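Local atomic coordinates of beta-galactoside alpha-2,6-sialyltransferase (Photobacterium sp., PDB entry 2Z4T), a protein that transfers sialic acid from a CMP-linked donor to the galactose of acceptors such as lactose, forming an alpha-2,6 linkage. Residues Val338-Gln343 with Ser427-Glu432; Pro355-Thr360 with Tyr398-Lys403; Thr360-Trp365 with Ala445-Ser450; Asp438-Ala443 with Ala457-Phe462. One frame throughout, in Å; residues are numbered along the deposited sequence.

Contact 1 of 4, residues Val338-Gln343 with Ser427-Glu432; sequences VNFDKQ and SKISFE. With C5P (cytidine-5'-monophosphate), chain C.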
# COMPACT_ATOMS: atom_id res chain seq x y z
N VAL A 338 -5.01 8.58 -5.24
CA VAL A 338 -6.04 8.31 -4.23
C VAL A 338 -7.34 9.15 -4.42
O VAL A 338 -8.31 8.96 -3.69
CB VAL A 338 -5.50 8.43 -2.75
CG1 VAL A 338 -4.13 7.74 -2.60
CG2 VAL A 338 -5.42 9.90 -2.30
N ASN A 339 -7.36 10.03 -5.42
CA ASN A 339 -8.48 10.95 -5.70
C ASN A 339 -8.87 11.92 -4.57
O ASN A 339 -10.04 12.23 -4.37
CB ASN A 339 -9.72 10.23 -6.26
CG ASN A 339 -9.40 9.40 -7.51
OD1 ASN A 339 -8.59 9.81 -8.34
ND2 ASN A 339 -10.02 8.24 -7.64
N PHE A 340 -7.85 12.40 -3.86
CA PHE A 340 -8.07 13.43 -2.87
C PHE A 340 -7.80 14.83 -3.42
O PHE A 340 -6.67 15.21 -3.73
CB PHE A 340 -7.24 13.18 -1.60
CG PHE A 340 -7.47 14.19 -0.50
CD1 PHE A 340 -8.75 14.72 -0.28
CD2 PHE A 340 -6.43 14.61 0.31
CE1 PHE A 340 -8.97 15.65 0.73
CE2 PHE A 340 -6.65 15.54 1.32
CZ PHE A 340 -7.93 16.06 1.52
N ASP A 341 -8.87 15.60 -3.56
CA ASP A 341 -8.74 17.00 -3.92
C ASP A 341 -8.70 17.82 -2.62
O ASP A 341 -9.73 18.17 -2.03
CB ASP A 341 -9.89 17.41 -4.83
CG ASP A 341 -9.79 18.85 -5.30
OD1 ASP A 341 -8.81 19.58 -4.97
OD2 ASP A 341 -10.72 19.25 -6.02
N LYS A 342 -7.48 18.12 -2.18
CA LYS A 342 -7.24 18.78 -0.92
C LYS A 342 -7.78 20.20 -0.88
O LYS A 342 -8.44 20.58 0.11
CB LYS A 342 -5.75 18.79 -0.64
CG LYS A 342 -5.37 19.50 0.61
CD LYS A 342 -3.91 19.33 0.92
CE LYS A 342 -3.48 20.48 1.81
NZ LYS A 342 -2.36 20.10 2.69
N GLN A 343 -7.51 20.98 -1.93
CA GLN A 343 -7.92 22.39 -1.98
C GLN A 343 -9.46 22.50 -1.90
O GLN A 343 -10.01 23.42 -1.27
CB GLN A 343 -7.29 23.09 -3.22
CG GLN A 343 -7.54 24.64 -3.39
CD GLN A 343 -7.36 25.46 -2.08
OE1 GLN A 343 -6.29 25.49 -1.47
NE2 GLN A 343 -8.44 26.13 -1.66
N SER A 427 -15.62 8.47 -0.24
CA SER A 427 -15.41 7.31 0.59
C SER A 427 -14.17 6.49 0.18
O SER A 427 -13.61 5.75 1.00
CB SER A 427 -16.67 6.44 0.56
OG SER A 427 -16.91 5.92 -0.74
N LYS A 428 -13.75 6.61 -1.08
CA LYS A 428 -12.61 5.84 -1.58
C LYS A 428 -11.27 6.30 -1.00
O LYS A 428 -10.26 5.58 -1.09
CB LYS A 428 -12.56 5.81 -3.11
CG LYS A 428 -12.32 7.14 -3.88
CD LYS A 428 -12.29 6.78 -5.39
CE LYS A 428 -12.44 7.96 -6.34
NZ LYS A 428 -13.56 8.93 -6.06
N ILE A 429 -11.26 7.50 -0.40
CA ILE A 429 -10.03 8.09 0.11
C ILE A 429 -9.76 7.53 1.51
O ILE A 429 -10.54 7.79 2.44
CB ILE A 429 -10.14 9.64 0.17
CG1 ILE A 429 -10.48 10.22 -1.20
CG2 ILE A 429 -8.87 10.26 0.72
CD1 ILE A 429 -11.04 11.65 -1.13
N SER A 430 -8.67 6.76 1.68
CA SER A 430 -8.30 6.32 3.04
C SER A 430 -8.20 7.53 3.96
O SER A 430 -7.61 8.56 3.60
CB SER A 430 -7.01 5.54 3.05
OG SER A 430 -7.32 4.16 2.96
N PHE A 431 -8.79 7.43 5.14
CA PHE A 431 -8.86 8.56 6.03
C PHE A 431 -7.46 9.00 6.46
O PHE A 431 -7.22 10.18 6.75
CB PHE A 431 -9.74 8.25 7.24
CG PHE A 431 -10.02 9.43 8.11
CD1 PHE A 431 -10.78 10.49 7.65
CD2 PHE A 431 -9.52 9.48 9.40
CE1 PHE A 431 -11.06 11.61 8.48
CE2 PHE A 431 -9.79 10.55 10.24
CZ PHE A 431 -10.56 11.63 9.78
N GLU A 432 -6.53 8.05 6.50
CA GLU A 432 -5.22 8.48 6.95
C GLU A 432 -4.50 9.42 5.97
O GLU A 432 -3.59 10.14 6.38
CB GLU A 432 -4.36 7.39 7.63
CG GLU A 432 -4.48 5.97 7.21
CD GLU A 432 -5.75 5.25 7.56
OE1 GLU A 432 -5.95 4.76 8.68
OE2 GLU A 432 -6.54 5.08 6.63
O3P C5P C . -13.04 0.33 9.09
P C5P C . -11.89 -0.56 8.77
O1P C5P C . -12.36 -1.55 7.71
O2P C5P C . -11.19 -1.08 10.01
O5' C5P C . -10.80 0.38 8.12
C5' C5P C . -9.71 -0.12 7.39
C4' C5P C . -9.17 1.08 6.61
O4' C5P C . -10.18 1.56 5.71
C3' C5P C . -8.85 2.28 7.47
O3' C5P C . -7.51 2.28 7.96
C2' C5P C . -9.00 3.41 6.49
O2' C5P C . -7.90 3.42 5.57
C1' C5P C . -10.15 3.00 5.64
N1 C5P C . -11.38 3.61 6.12
C2 C5P C . -11.67 4.96 5.76
N3 C5P C . -12.82 5.55 6.17
C4 C5P C . -13.71 4.88 6.95
C5 C5P C . -13.45 3.54 7.32
C6 C5P C . -12.27 2.92 6.88
O2 C5P C . -10.88 5.62 5.07
N4 C5P C . -14.85 5.50 7.33
O HOH W 1 -8.26 6.32 -2.60

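Contact 2 of 4, residues Pro355-Thr360 with Tyr398-Lys403; sequences PNFVFT and YDLFFK. With C5P (cytidine-5'-monophosphate), chain C.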
# COMPACT_ATOMS: atom_id res chain seq x y z
N PRO A 355 -16.89 25.18 13.42
CA PRO A 355 -15.82 24.18 13.40
C PRO A 355 -16.32 23.00 12.59
O PRO A 355 -17.52 22.86 12.42
CB PRO A 355 -15.66 23.80 14.88
CG PRO A 355 -17.01 24.16 15.51
CD PRO A 355 -17.41 25.41 14.78
N ASN A 356 -15.42 22.16 12.08
CA ASN A 356 -15.84 21.06 11.21
C ASN A 356 -15.75 19.69 11.85
O ASN A 356 -14.77 19.36 12.53
CB ASN A 356 -15.01 21.10 9.93
CG ASN A 356 -14.95 22.48 9.35
OD1 ASN A 356 -15.98 23.13 9.15
ND2 ASN A 356 -13.74 22.97 9.14
N PHE A 357 -16.79 18.90 11.60
CA PHE A 357 -16.95 17.59 12.20
C PHE A 357 -16.98 16.56 11.08
O PHE A 357 -17.73 16.72 10.12
CB PHE A 357 -18.25 17.56 13.00
CG PHE A 357 -18.76 16.18 13.32
CD1 PHE A 357 -17.91 15.19 13.81
CD2 PHE A 357 -20.11 15.88 13.19
CE1 PHE A 357 -18.38 13.92 14.12
CE2 PHE A 357 -20.60 14.62 13.51
CZ PHE A 357 -19.75 13.64 13.98
N VAL A 358 -16.13 15.54 11.17
CA VAL A 358 -16.18 14.43 10.23
C VAL A 358 -16.71 13.21 10.95
O VAL A 358 -16.16 12.80 11.97
CB VAL A 358 -14.79 14.09 9.59
CG1 VAL A 358 -14.88 12.79 8.74
CG2 VAL A 358 -14.28 15.24 8.73
N PHE A 359 -17.80 12.64 10.44
CA PHE A 359 -18.26 11.36 10.93
C PHE A 359 -17.64 10.29 10.05
O PHE A 359 -17.74 10.37 8.81
CB PHE A 359 -19.78 11.25 10.91
CG PHE A 359 -20.28 9.87 11.23
CD1 PHE A 359 -20.47 9.48 12.54
CD2 PHE A 359 -20.50 8.94 10.21
CE1 PHE A 359 -20.90 8.19 12.84
CE2 PHE A 359 -20.93 7.64 10.49
CZ PHE A 359 -21.13 7.27 11.82
N THR A 360 -17.00 9.29 10.68
CA THR A 360 -16.41 8.18 9.92
C THR A 360 -17.33 6.96 9.97
O THR A 360 -17.71 6.52 11.06
CB THR A 360 -14.97 7.81 10.40
OG1 THR A 360 -15.00 7.30 11.75
CG2 THR A 360 -14.08 9.01 10.36
N TYR A 398 -21.59 22.35 14.40
CA TYR A 398 -20.48 22.03 13.50
C TYR A 398 -20.99 21.94 12.09
O TYR A 398 -22.15 21.62 11.88
CB TYR A 398 -19.92 20.64 13.83
CG TYR A 398 -19.02 20.61 15.03
CD1 TYR A 398 -17.63 20.62 14.88
CD2 TYR A 398 -19.56 20.60 16.32
CE1 TYR A 398 -16.80 20.60 16.00
CE2 TYR A 398 -18.74 20.59 17.44
CZ TYR A 398 -17.37 20.58 17.27
OH TYR A 398 -16.56 20.57 18.38
N ASP A 399 -20.13 22.21 11.12
CA ASP A 399 -20.38 21.79 9.76
C ASP A 399 -20.14 20.29 9.69
O ASP A 399 -19.12 19.77 10.17
CB ASP A 399 -19.45 22.50 8.80
CG ASP A 399 -19.70 24.00 8.74
OD1 ASP A 399 -20.88 24.40 8.64
OD2 ASP A 399 -18.70 24.77 8.77
N LEU A 400 -21.11 19.60 9.08
CA LEU A 400 -21.16 18.16 9.05
C LEU A 400 -20.46 17.62 7.80
O LEU A 400 -20.82 18.00 6.69
CB LEU A 400 -22.62 17.72 9.07
CG LEU A 400 -22.93 16.23 9.06
CD1 LEU A 400 -22.23 15.48 10.18
CD2 LEU A 400 -24.45 16.06 9.14
N PHE A 401 -19.49 16.71 8.01
CA PHE A 401 -18.73 16.04 6.95
C PHE A 401 -18.80 14.53 7.11
O PHE A 401 -18.88 14.00 8.23
CB PHE A 401 -17.27 16.49 6.98
CG PHE A 401 -17.08 17.93 6.55
CD1 PHE A 401 -16.60 18.22 5.28
CD2 PHE A 401 -17.39 18.97 7.40
CE1 PHE A 401 -16.43 19.52 4.86
CE2 PHE A 401 -17.23 20.29 6.99
CZ PHE A 401 -16.76 20.57 5.71
N PHE A 402 -18.76 13.81 5.99
CA PHE A 402 -18.89 12.36 6.01
C PHE A 402 -17.75 11.66 5.29
O PHE A 402 -17.37 12.06 4.20
CB PHE A 402 -20.25 11.94 5.45
CG PHE A 402 -20.44 10.44 5.31
CD1 PHE A 402 -20.44 9.60 6.44
CD2 PHE A 402 -20.66 9.87 4.07
CE1 PHE A 402 -20.65 8.23 6.31
CE2 PHE A 402 -20.86 8.50 3.93
CZ PHE A 402 -20.86 7.67 5.05
N LYS A 403 -17.25 10.59 5.90
CA LYS A 403 -16.26 9.66 5.33
C LYS A 403 -16.79 8.29 5.79
O LYS A 403 -16.34 7.83 6.82
CB LYS A 403 -14.94 9.99 6.04
CG LYS A 403 -13.73 9.17 5.62
CD LYS A 403 -13.57 9.25 4.11
CE LYS A 403 -12.59 8.28 3.64
NZ LYS A 403 -13.06 6.90 3.60
O3P C5P C . -13.04 0.33 9.09
P C5P C . -11.89 -0.56 8.77
O1P C5P C . -12.36 -1.55 7.71
O2P C5P C . -11.19 -1.08 10.01
O5' C5P C . -10.80 0.38 8.12
C5' C5P C . -9.71 -0.12 7.39
C4' C5P C . -9.17 1.08 6.61
O4' C5P C . -10.18 1.56 5.71
C3' C5P C . -8.85 2.28 7.47
O3' C5P C . -7.51 2.28 7.96
C2' C5P C . -9.00 3.41 6.49
O2' C5P C . -7.90 3.42 5.57
C1' C5P C . -10.15 3.00 5.64
N1 C5P C . -11.38 3.61 6.12
C2 C5P C . -11.67 4.96 5.76
N3 C5P C . -12.82 5.55 6.17
C4 C5P C . -13.71 4.88 6.95
C5 C5P C . -13.45 3.54 7.32
C6 C5P C . -12.27 2.92 6.88
O2 C5P C . -10.88 5.62 5.07
N4 C5P C . -14.85 5.50 7.33

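Contact 3 of 4, residues Thr360-Trp365 with Ala445-Ser450; sequences TGTTVW and AGIASS. With C5P (cytidine-5'-monophosphate), chain C; GAL (beta-D-galactopyranose), chain B; GLC (alpha-D-glucopyranose), chain D.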
# COMPACT_ATOMS: atom_id res chain seq x y z
N THR A 360 -17.00 9.29 10.68
CA THR A 360 -16.41 8.18 9.92
C THR A 360 -17.33 6.96 9.97
O THR A 360 -17.71 6.52 11.06
CB THR A 360 -14.97 7.81 10.40
OG1 THR A 360 -15.00 7.30 11.75
CG2 THR A 360 -14.08 9.01 10.36
N GLY A 361 -17.67 6.41 8.81
CA GLY A 361 -18.65 5.31 8.75
C GLY A 361 -18.00 3.94 8.74
O GLY A 361 -16.79 3.82 8.76
N THR A 362 -18.83 2.90 8.71
CA THR A 362 -18.35 1.54 8.58
C THR A 362 -19.15 0.77 7.51
O THR A 362 -20.08 1.30 6.92
CB THR A 362 -18.42 0.77 9.93
OG1 THR A 362 -17.63 -0.41 9.86
CG2 THR A 362 -19.86 0.39 10.28
N THR A 363 -18.78 -0.48 7.28
CA THR A 363 -19.55 -1.32 6.39
C THR A 363 -19.68 -2.70 7.01
O THR A 363 -19.00 -2.98 7.98
CB THR A 363 -18.88 -1.43 5.00
OG1 THR A 363 -19.81 -2.03 4.10
CG2 THR A 363 -17.59 -2.26 5.05
N VAL A 364 -20.55 -3.55 6.45
CA VAL A 364 -20.62 -4.94 6.87
C VAL A 364 -19.97 -5.82 5.83
O VAL A 364 -20.35 -5.77 4.66
CB VAL A 364 -22.05 -5.51 6.92
CG1 VAL A 364 -22.23 -6.34 8.20
CG2 VAL A 364 -23.13 -4.45 6.72
N TRP A 365 -19.04 -6.67 6.26
CA TRP A 365 -18.52 -7.74 5.40
C TRP A 365 -19.39 -9.01 5.54
O TRP A 365 -19.91 -9.30 6.63
CB TRP A 365 -17.05 -8.05 5.71
CG TRP A 365 -16.09 -6.87 5.68
CD1 TRP A 365 -15.22 -6.49 6.67
CD2 TRP A 365 -15.89 -5.94 4.59
NE1 TRP A 365 -14.51 -5.37 6.29
CE2 TRP A 365 -14.89 -5.02 5.01
CE3 TRP A 365 -16.46 -5.78 3.32
CZ2 TRP A 365 -14.44 -3.96 4.20
CZ3 TRP A 365 -16.02 -4.72 2.52
CH2 TRP A 365 -15.01 -3.83 2.97
N ALA A 445 -15.56 11.70 14.95
CA ALA A 445 -16.23 10.63 15.67
C ALA A 445 -16.78 9.63 14.65
O ALA A 445 -16.86 9.93 13.46
CB ALA A 445 -17.32 11.17 16.55
N GLY A 446 -17.13 8.44 15.10
CA GLY A 446 -17.63 7.44 14.18
C GLY A 446 -17.56 6.03 14.71
O GLY A 446 -17.44 5.79 15.93
N ILE A 447 -17.64 5.09 13.78
CA ILE A 447 -17.71 3.70 14.13
C ILE A 447 -16.31 3.12 14.26
O ILE A 447 -15.40 3.47 13.50
CB ILE A 447 -18.56 2.90 13.11
CG1 ILE A 447 -19.91 3.61 12.82
CG2 ILE A 447 -18.73 1.43 13.56
CD1 ILE A 447 -20.81 3.88 14.04
N ALA A 448 -16.14 2.24 15.23
CA ALA A 448 -14.89 1.52 15.44
C ALA A 448 -14.32 1.05 14.12
O ALA A 448 -15.01 0.44 13.29
CB ALA A 448 -15.14 0.33 16.37
N SER A 449 -13.03 1.33 13.93
CA SER A 449 -12.39 1.13 12.65
C SER A 449 -10.90 1.12 12.85
O SER A 449 -10.40 1.72 13.82
CB SER A 449 -12.73 2.30 11.73
OG SER A 449 -11.86 2.32 10.61
N SER A 450 -10.20 0.50 11.91
CA SER A 450 -8.74 0.54 11.87
C SER A 450 -8.21 1.97 11.86
O SER A 450 -7.09 2.24 12.33
CB SER A 450 -8.23 -0.21 10.65
OG SER A 450 -8.84 -1.47 10.52
O3P C5P C . -13.04 0.33 9.09
P C5P C . -11.89 -0.56 8.77
O1P C5P C . -12.36 -1.55 7.71
O2P C5P C . -11.19 -1.08 10.01
O5' C5P C . -10.80 0.38 8.12
C5' C5P C . -9.71 -0.12 7.39
C4' C5P C . -9.17 1.08 6.61
O4' C5P C . -10.18 1.56 5.71
C3' C5P C . -8.85 2.28 7.47
O3' C5P C . -7.51 2.28 7.96
C2' C5P C . -9.00 3.41 6.49
O2' C5P C . -7.90 3.42 5.57
C1' C5P C . -10.15 3.00 5.64
N1 C5P C . -11.38 3.61 6.12
C2 C5P C . -11.67 4.96 5.76
N3 C5P C . -12.82 5.55 6.17
C4 C5P C . -13.71 4.88 6.95
C5 C5P C . -13.45 3.54 7.32
C6 C5P C . -12.27 2.92 6.88
O2 C5P C . -10.88 5.62 5.07
N4 C5P C . -14.85 5.50 7.33
C1 GAL B . -13.36 -8.94 3.28
C2 GAL B . -12.58 -10.14 3.80
C3 GAL B . -12.05 -9.82 5.20
C4 GAL B . -11.30 -8.48 5.21
C5 GAL B . -12.13 -7.37 4.56
C6 GAL B . -11.33 -6.07 4.35
O2 GAL B . -13.41 -11.29 3.80
O3 GAL B . -11.20 -10.86 5.65
O4 GAL B . -10.08 -8.65 4.53
O5 GAL B . -12.55 -7.79 3.28
O6 GAL B . -10.99 -5.45 5.57
C1 GLC D . -16.30 -8.17 -1.10
C2 GLC D . -15.42 -7.04 -0.56
C3 GLC D . -14.31 -7.65 0.29
C4 GLC D . -14.85 -8.60 1.38
C5 GLC D . -15.84 -9.61 0.74
C6 GLC D . -16.58 -10.64 1.61
O1 GLC D . -15.54 -9.09 -1.87
O2 GLC D . -14.82 -6.28 -1.59
O3 GLC D . -13.51 -6.62 0.82
O4 GLC D . -13.74 -9.25 1.95
O5 GLC D . -16.83 -8.88 0.01
O6 GLC D . -16.35 -10.54 3.00
O HOH W 2 -15.36 4.77 11.00
O HOH W 3 -15.28 0.22 10.42

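Contact 4 of 4, residues Asp438-Ala443 with Ala457-Phe462; sequences DMLPDA and AEKIKF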
# COMPACT_ATOMS: atom_id res chain seq x y z
N ASP A 438 -2.44 16.81 6.70
CA ASP A 438 -2.80 17.82 7.71
C ASP A 438 -4.17 18.43 7.41
O ASP A 438 -4.33 19.64 7.41
CB ASP A 438 -1.70 18.89 7.81
CG ASP A 438 -1.88 19.80 9.02
OD1 ASP A 438 -2.40 19.33 10.08
OD2 ASP A 438 -1.50 21.00 8.91
N MET A 439 -5.14 17.57 7.13
CA MET A 439 -6.49 17.94 6.70
C MET A 439 -7.51 17.32 7.64
O MET A 439 -8.66 17.08 7.28
CB MET A 439 -6.75 17.47 5.27
CG MET A 439 -6.11 18.31 4.16
SD MET A 439 -6.51 20.07 4.31
CE MET A 439 -8.24 20.10 3.82
N LEU A 440 -7.07 17.04 8.86
CA LEU A 440 -7.99 16.63 9.90
C LEU A 440 -8.90 17.80 10.29
O LEU A 440 -8.45 18.94 10.41
CB LEU A 440 -7.22 16.10 11.11
CG LEU A 440 -6.92 14.59 11.23
CD1 LEU A 440 -7.23 13.78 9.99
CD2 LEU A 440 -5.51 14.35 11.77
N PRO A 441 -10.19 17.52 10.50
CA PRO A 441 -11.17 18.52 10.91
C PRO A 441 -10.95 18.84 12.39
O PRO A 441 -10.03 18.29 12.99
CB PRO A 441 -12.48 17.76 10.74
CG PRO A 441 -12.10 16.37 11.11
CD PRO A 441 -10.80 16.18 10.40
N ASP A 442 -11.79 19.69 12.98
CA ASP A 442 -11.72 19.94 14.42
C ASP A 442 -12.22 18.78 15.26
O ASP A 442 -11.74 18.58 16.37
CB ASP A 442 -12.52 21.19 14.79
CG ASP A 442 -12.11 22.37 13.99
OD1 ASP A 442 -10.96 22.83 14.20
OD2 ASP A 442 -12.90 22.80 13.13
N ALA A 443 -13.19 18.02 14.76
CA ALA A 443 -13.69 16.88 15.53
C ALA A 443 -13.94 15.71 14.63
O ALA A 443 -14.47 15.85 13.52
CB ALA A 443 -14.97 17.25 16.30
N ALA A 457 -5.35 10.76 19.36
CA ALA A 457 -6.39 10.76 20.37
C ALA A 457 -7.11 12.10 20.48
O ALA A 457 -8.33 12.14 20.65
CB ALA A 457 -5.81 10.36 21.72
N GLU A 458 -6.36 13.19 20.36
CA GLU A 458 -6.92 14.52 20.64
C GLU A 458 -8.03 14.92 19.66
O GLU A 458 -8.90 15.72 20.00
CB GLU A 458 -5.83 15.59 20.73
CG GLU A 458 -5.42 16.24 19.39
CD GLU A 458 -5.95 17.68 19.21
OE1 GLU A 458 -7.04 18.00 19.76
OE2 GLU A 458 -5.28 18.50 18.51
N LYS A 459 -8.02 14.35 18.47
CA LYS A 459 -9.05 14.64 17.48
C LYS A 459 -10.37 13.89 17.71
O LYS A 459 -11.43 14.37 17.32
CB LYS A 459 -8.53 14.35 16.08
CG LYS A 459 -7.47 15.31 15.63
CD LYS A 459 -8.00 16.73 15.53
CE LYS A 459 -7.19 17.48 14.50
NZ LYS A 459 -7.40 18.94 14.47
N ILE A 460 -10.28 12.72 18.34
CA ILE A 460 -11.41 11.82 18.56
C ILE A 460 -12.39 12.30 19.63
O ILE A 460 -12.02 12.44 20.79
CB ILE A 460 -10.91 10.43 18.96
CG1 ILE A 460 -9.77 9.97 18.02
CG2 ILE A 460 -12.07 9.44 19.05
CD1 ILE A 460 -9.14 8.59 18.39
N LYS A 461 -13.65 12.52 19.25
CA LYS A 461 -14.70 12.85 20.22
C LYS A 461 -15.36 11.63 20.83
O LYS A 461 -15.58 11.59 22.03
CB LYS A 461 -15.73 13.79 19.62
CG LYS A 461 -15.17 15.18 19.31
CD LYS A 461 -14.22 15.68 20.42
CE LYS A 461 -13.87 17.16 20.27
NZ LYS A 461 -12.86 17.38 19.18
N PHE A 462 -15.70 10.63 20.02
CA PHE A 462 -16.18 9.35 20.54
C PHE A 462 -16.14 8.28 19.46
O PHE A 462 -16.17 8.58 18.27
CB PHE A 462 -17.58 9.47 21.17
CG PHE A 462 -18.68 9.84 20.21
CD1 PHE A 462 -19.31 8.88 19.42
CD2 PHE A 462 -19.12 11.16 20.11
CE1 PHE A 462 -20.34 9.23 18.52
CE2 PHE A 462 -20.15 11.52 19.22
CZ PHE A 462 -20.76 10.54 18.42

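Contact 1 of 4, residues Val338-Gln343 with Ser427-Glu432
Val338 and Ile429 bring the two backbones closest, their CA atoms 5.9 Å apart, where the helix ending at Val338 unwinds beside the loop leading into helix 431-436. No direct hydrogen bond joins the segments; a water spans them instead, donating to Val338 O at 2.9 Å and to Lys428 O at 2.6 Å. The side chain that fills the interface is Ile429. Its CG1 branch stands anti to the carbonyl carbon (chi1 -57°) and runs on nearly extended, which carries CD1 into the bend made by Asn339 and Phe340. Ile429 CG1 lies 3.5 Å from Val338 O, and its CD1 reaches 3.4 Å from Asn339 O. The same methyl meets the Phe340 ring obliquely, CD1 of Ile429 being 3.9 Å from CD1 of Phe340, and the two side chains cross at about a right angle. Leu434 also packs on both of them. The bend itself is a Schellman motif: Asn339, with positive phi, ends one helix, and two residues on Asp341 is the N-cap of the next, its OD1 bonding weakly to Lys344 N. Past Ile429 the second segment turns to the nucleotide. Phe431 N donates to the cytosine O2 of CMP at 2.8 Å, while the ribose O3' donates to Glu432 OE1 at 3.0 Å; Ser430 OG and the other Glu432 oxygen lie close to the ribose O2'. The N-terminal end of helix 431-436 thus forms part of the CMP site, whose base also meets Lys403 and Gly361, as in GT-B glycosyltransferases that bind their nucleotide in the C-terminal domain.

Contact 2 of 4, residues Pro355-Thr360 with Tyr398-Lys403
Pro355 lays its ring over one face of Tyr398, a CH-pi contact with CG 3.8 Å from the ring centroid, at the start of two neighbouring parallel strands. Five backbone hydrogen bonds zip Pro355-Phe359 to Asp399-Lys403, from Asp399 N to Pro355 O (3.0 Å) through to Lys403 N to Phe359 O. At the first step the Phe357 CB bump sits 3.6 Å from Tyr398 CB. Along the face that carries Phe357 and Phe359, the partners Leu400 and Phe402 run beside them in the same direction: Leu400 CD1 tucks in at 3.7 Å from Phe357 CD2, and Phe402 CD1 comes to the edge of the Phe359 ring, 3.8 Å from its CD2. On the other face, Phe401 swings back along its strand (chi1 -70°), so that its ring lies beside Asn356 while its CB meets Val358 CG2 at 3.7 Å. Val358 CG1 in turn fits alongside Lys403 CB. Beyond this the Lys403 chain bends away to Ser427 O, with a weak bond to CMP O2, and Lys403 O accepts a hydrogen bond from cytosine N4 at 2.8 Å. At the far end of the same face Asn356 and Asp399 belong to a magnesium site. The segments supply the two strands of a beta-alpha-beta unit: its helix 371-386 covers Phe357 and Phe359, helix 410-417 covers Phe402, and strand 443-447 flanks 356-360 along its other edge.

Contact 3 of 4, residues Thr360-Trp365 with Ala445-Ser450
Thr360 pairs with Gly446 at the C-terminal ends of neighbouring parallel strands in a Rossmann-like sheet, part of the GT-B fold, where the chains leave the sheet to meet CMP. Two backbone hydrogen bonds make the bridge: Thr360 N donates to Ala445 O in the carbonyl plane at 2.9 Å, and Ile447 N donates to Thr360 O at 3.1 Å, the donor tilted 19° from the plane of the Thr360 carbonyl. Gly446, whose backbone angles call for glycine, brings its CA close to Thr360 OG1, a hydroxyl that also bonds Tyr452. Apolar contact follows one step on: Thr362 CG2 touches Ile447 CG2 at 3.6 Å, the two side chains crossing at about a right angle. Thr362 OG1 lies anti to the backbone N (chi1 -164°), on the side where a water links it to the phosphate. Water then fills in. One molecule accepts a hydrogen bond from Thr360 OG1 and donates to Gly361 O and Ile447 O; another accepts one from Thr362 OG1 and donates to Ala448 O and to the phosphate O3P of CMP. The ligand is also held directly. Cytosine N4 donates to Gly361 O at 2.9 Å in a nearly straight bond of 170°. Ser449 OG donates to the phosphate O3P. The phosphate O2P accepts from Ser450 N at 2.7 Å. Further along the first segment, Trp365 serves the acceptor lactose. Thr363 CG2 lies against one face of its indole; on the opposite face galactose C5 sits 3.5 Å above the ring plane, offset toward the rim, and 3.6 Å from Trp365 NE1.

Contact 4 of 4, residues Asp438-Ala443 with Ala457-Phe462
The flat group at the centre is the Pro441 carbonyl, to which Lys459 comes at a slant: Lys459 NZ donates to Pro441 O at 3.1 Å, tilted 34° out of the carbonyl plane. The Pro441 ring itself packs against Tyr349. Of the Asp442 carboxylate, OD2 accepts a bond from Asn356 N, while OD1 stays 5.3 Å from Lys459 NZ, too far for a salt bridge but near enough that the charges may attract. Lys459 reaches the carbonyl by bending once, at chi2 (-63°), and then running out straight, which brings CE alongside Leu440 CB at 3.7 Å. Its aliphatic part therefore packs on leucine while its ammonium donates to the backbone oxygen. Lys461 follows a different path, bent at both chi2 and chi4. It curls round the Ala443 methyl, with Lys461 CG 3.7 Å and Lys461 NZ 3.6 Å from Ala443 CB; Lys461 NZ ends 3.3 Å from Asp442 O. Two lysines of one segment thus lie along the chain that enters strand 443-447. That chain comes from helix 431-436, closed by a Schellman motif at Asp438, and Leu440 leans back on Phe431, Leu434 and Met435 of this helix. Beyond it, strand 443-447 lies between 356-360, which bonds Ala443, and 460-465; the backbones of Lys459, just before it, and of Lys461 bond Val444, while Met439 and Pro441 rest on helix 342-349.

Overall arrangement
All four contacts lie in the C-terminal half of the catalytic region. Contacts 2, 3 and 4 reach one parallel sheet, ordered 423-424, 399-403, 356-360, 443-447, 460-465, 498-499; contact 1 lies beside it, at the N-terminal ends of helices 342-349 and 431-436. Contacts 2 and 4 are closest, with centres 10 Å apart, whereas the centre of contact 1 lies about 15 Å from that of contact 2 and 16 Å from those of contacts 3 and 4. Along the chain contact 2 is nested inside contact 1, contact 3 crosses contacts 1, 2 and 4, and contact 4 follows contacts 1 and 2. Contacts 1, 2 and 3 converge on CMP, so residues distant in sequence form one nucleotide site.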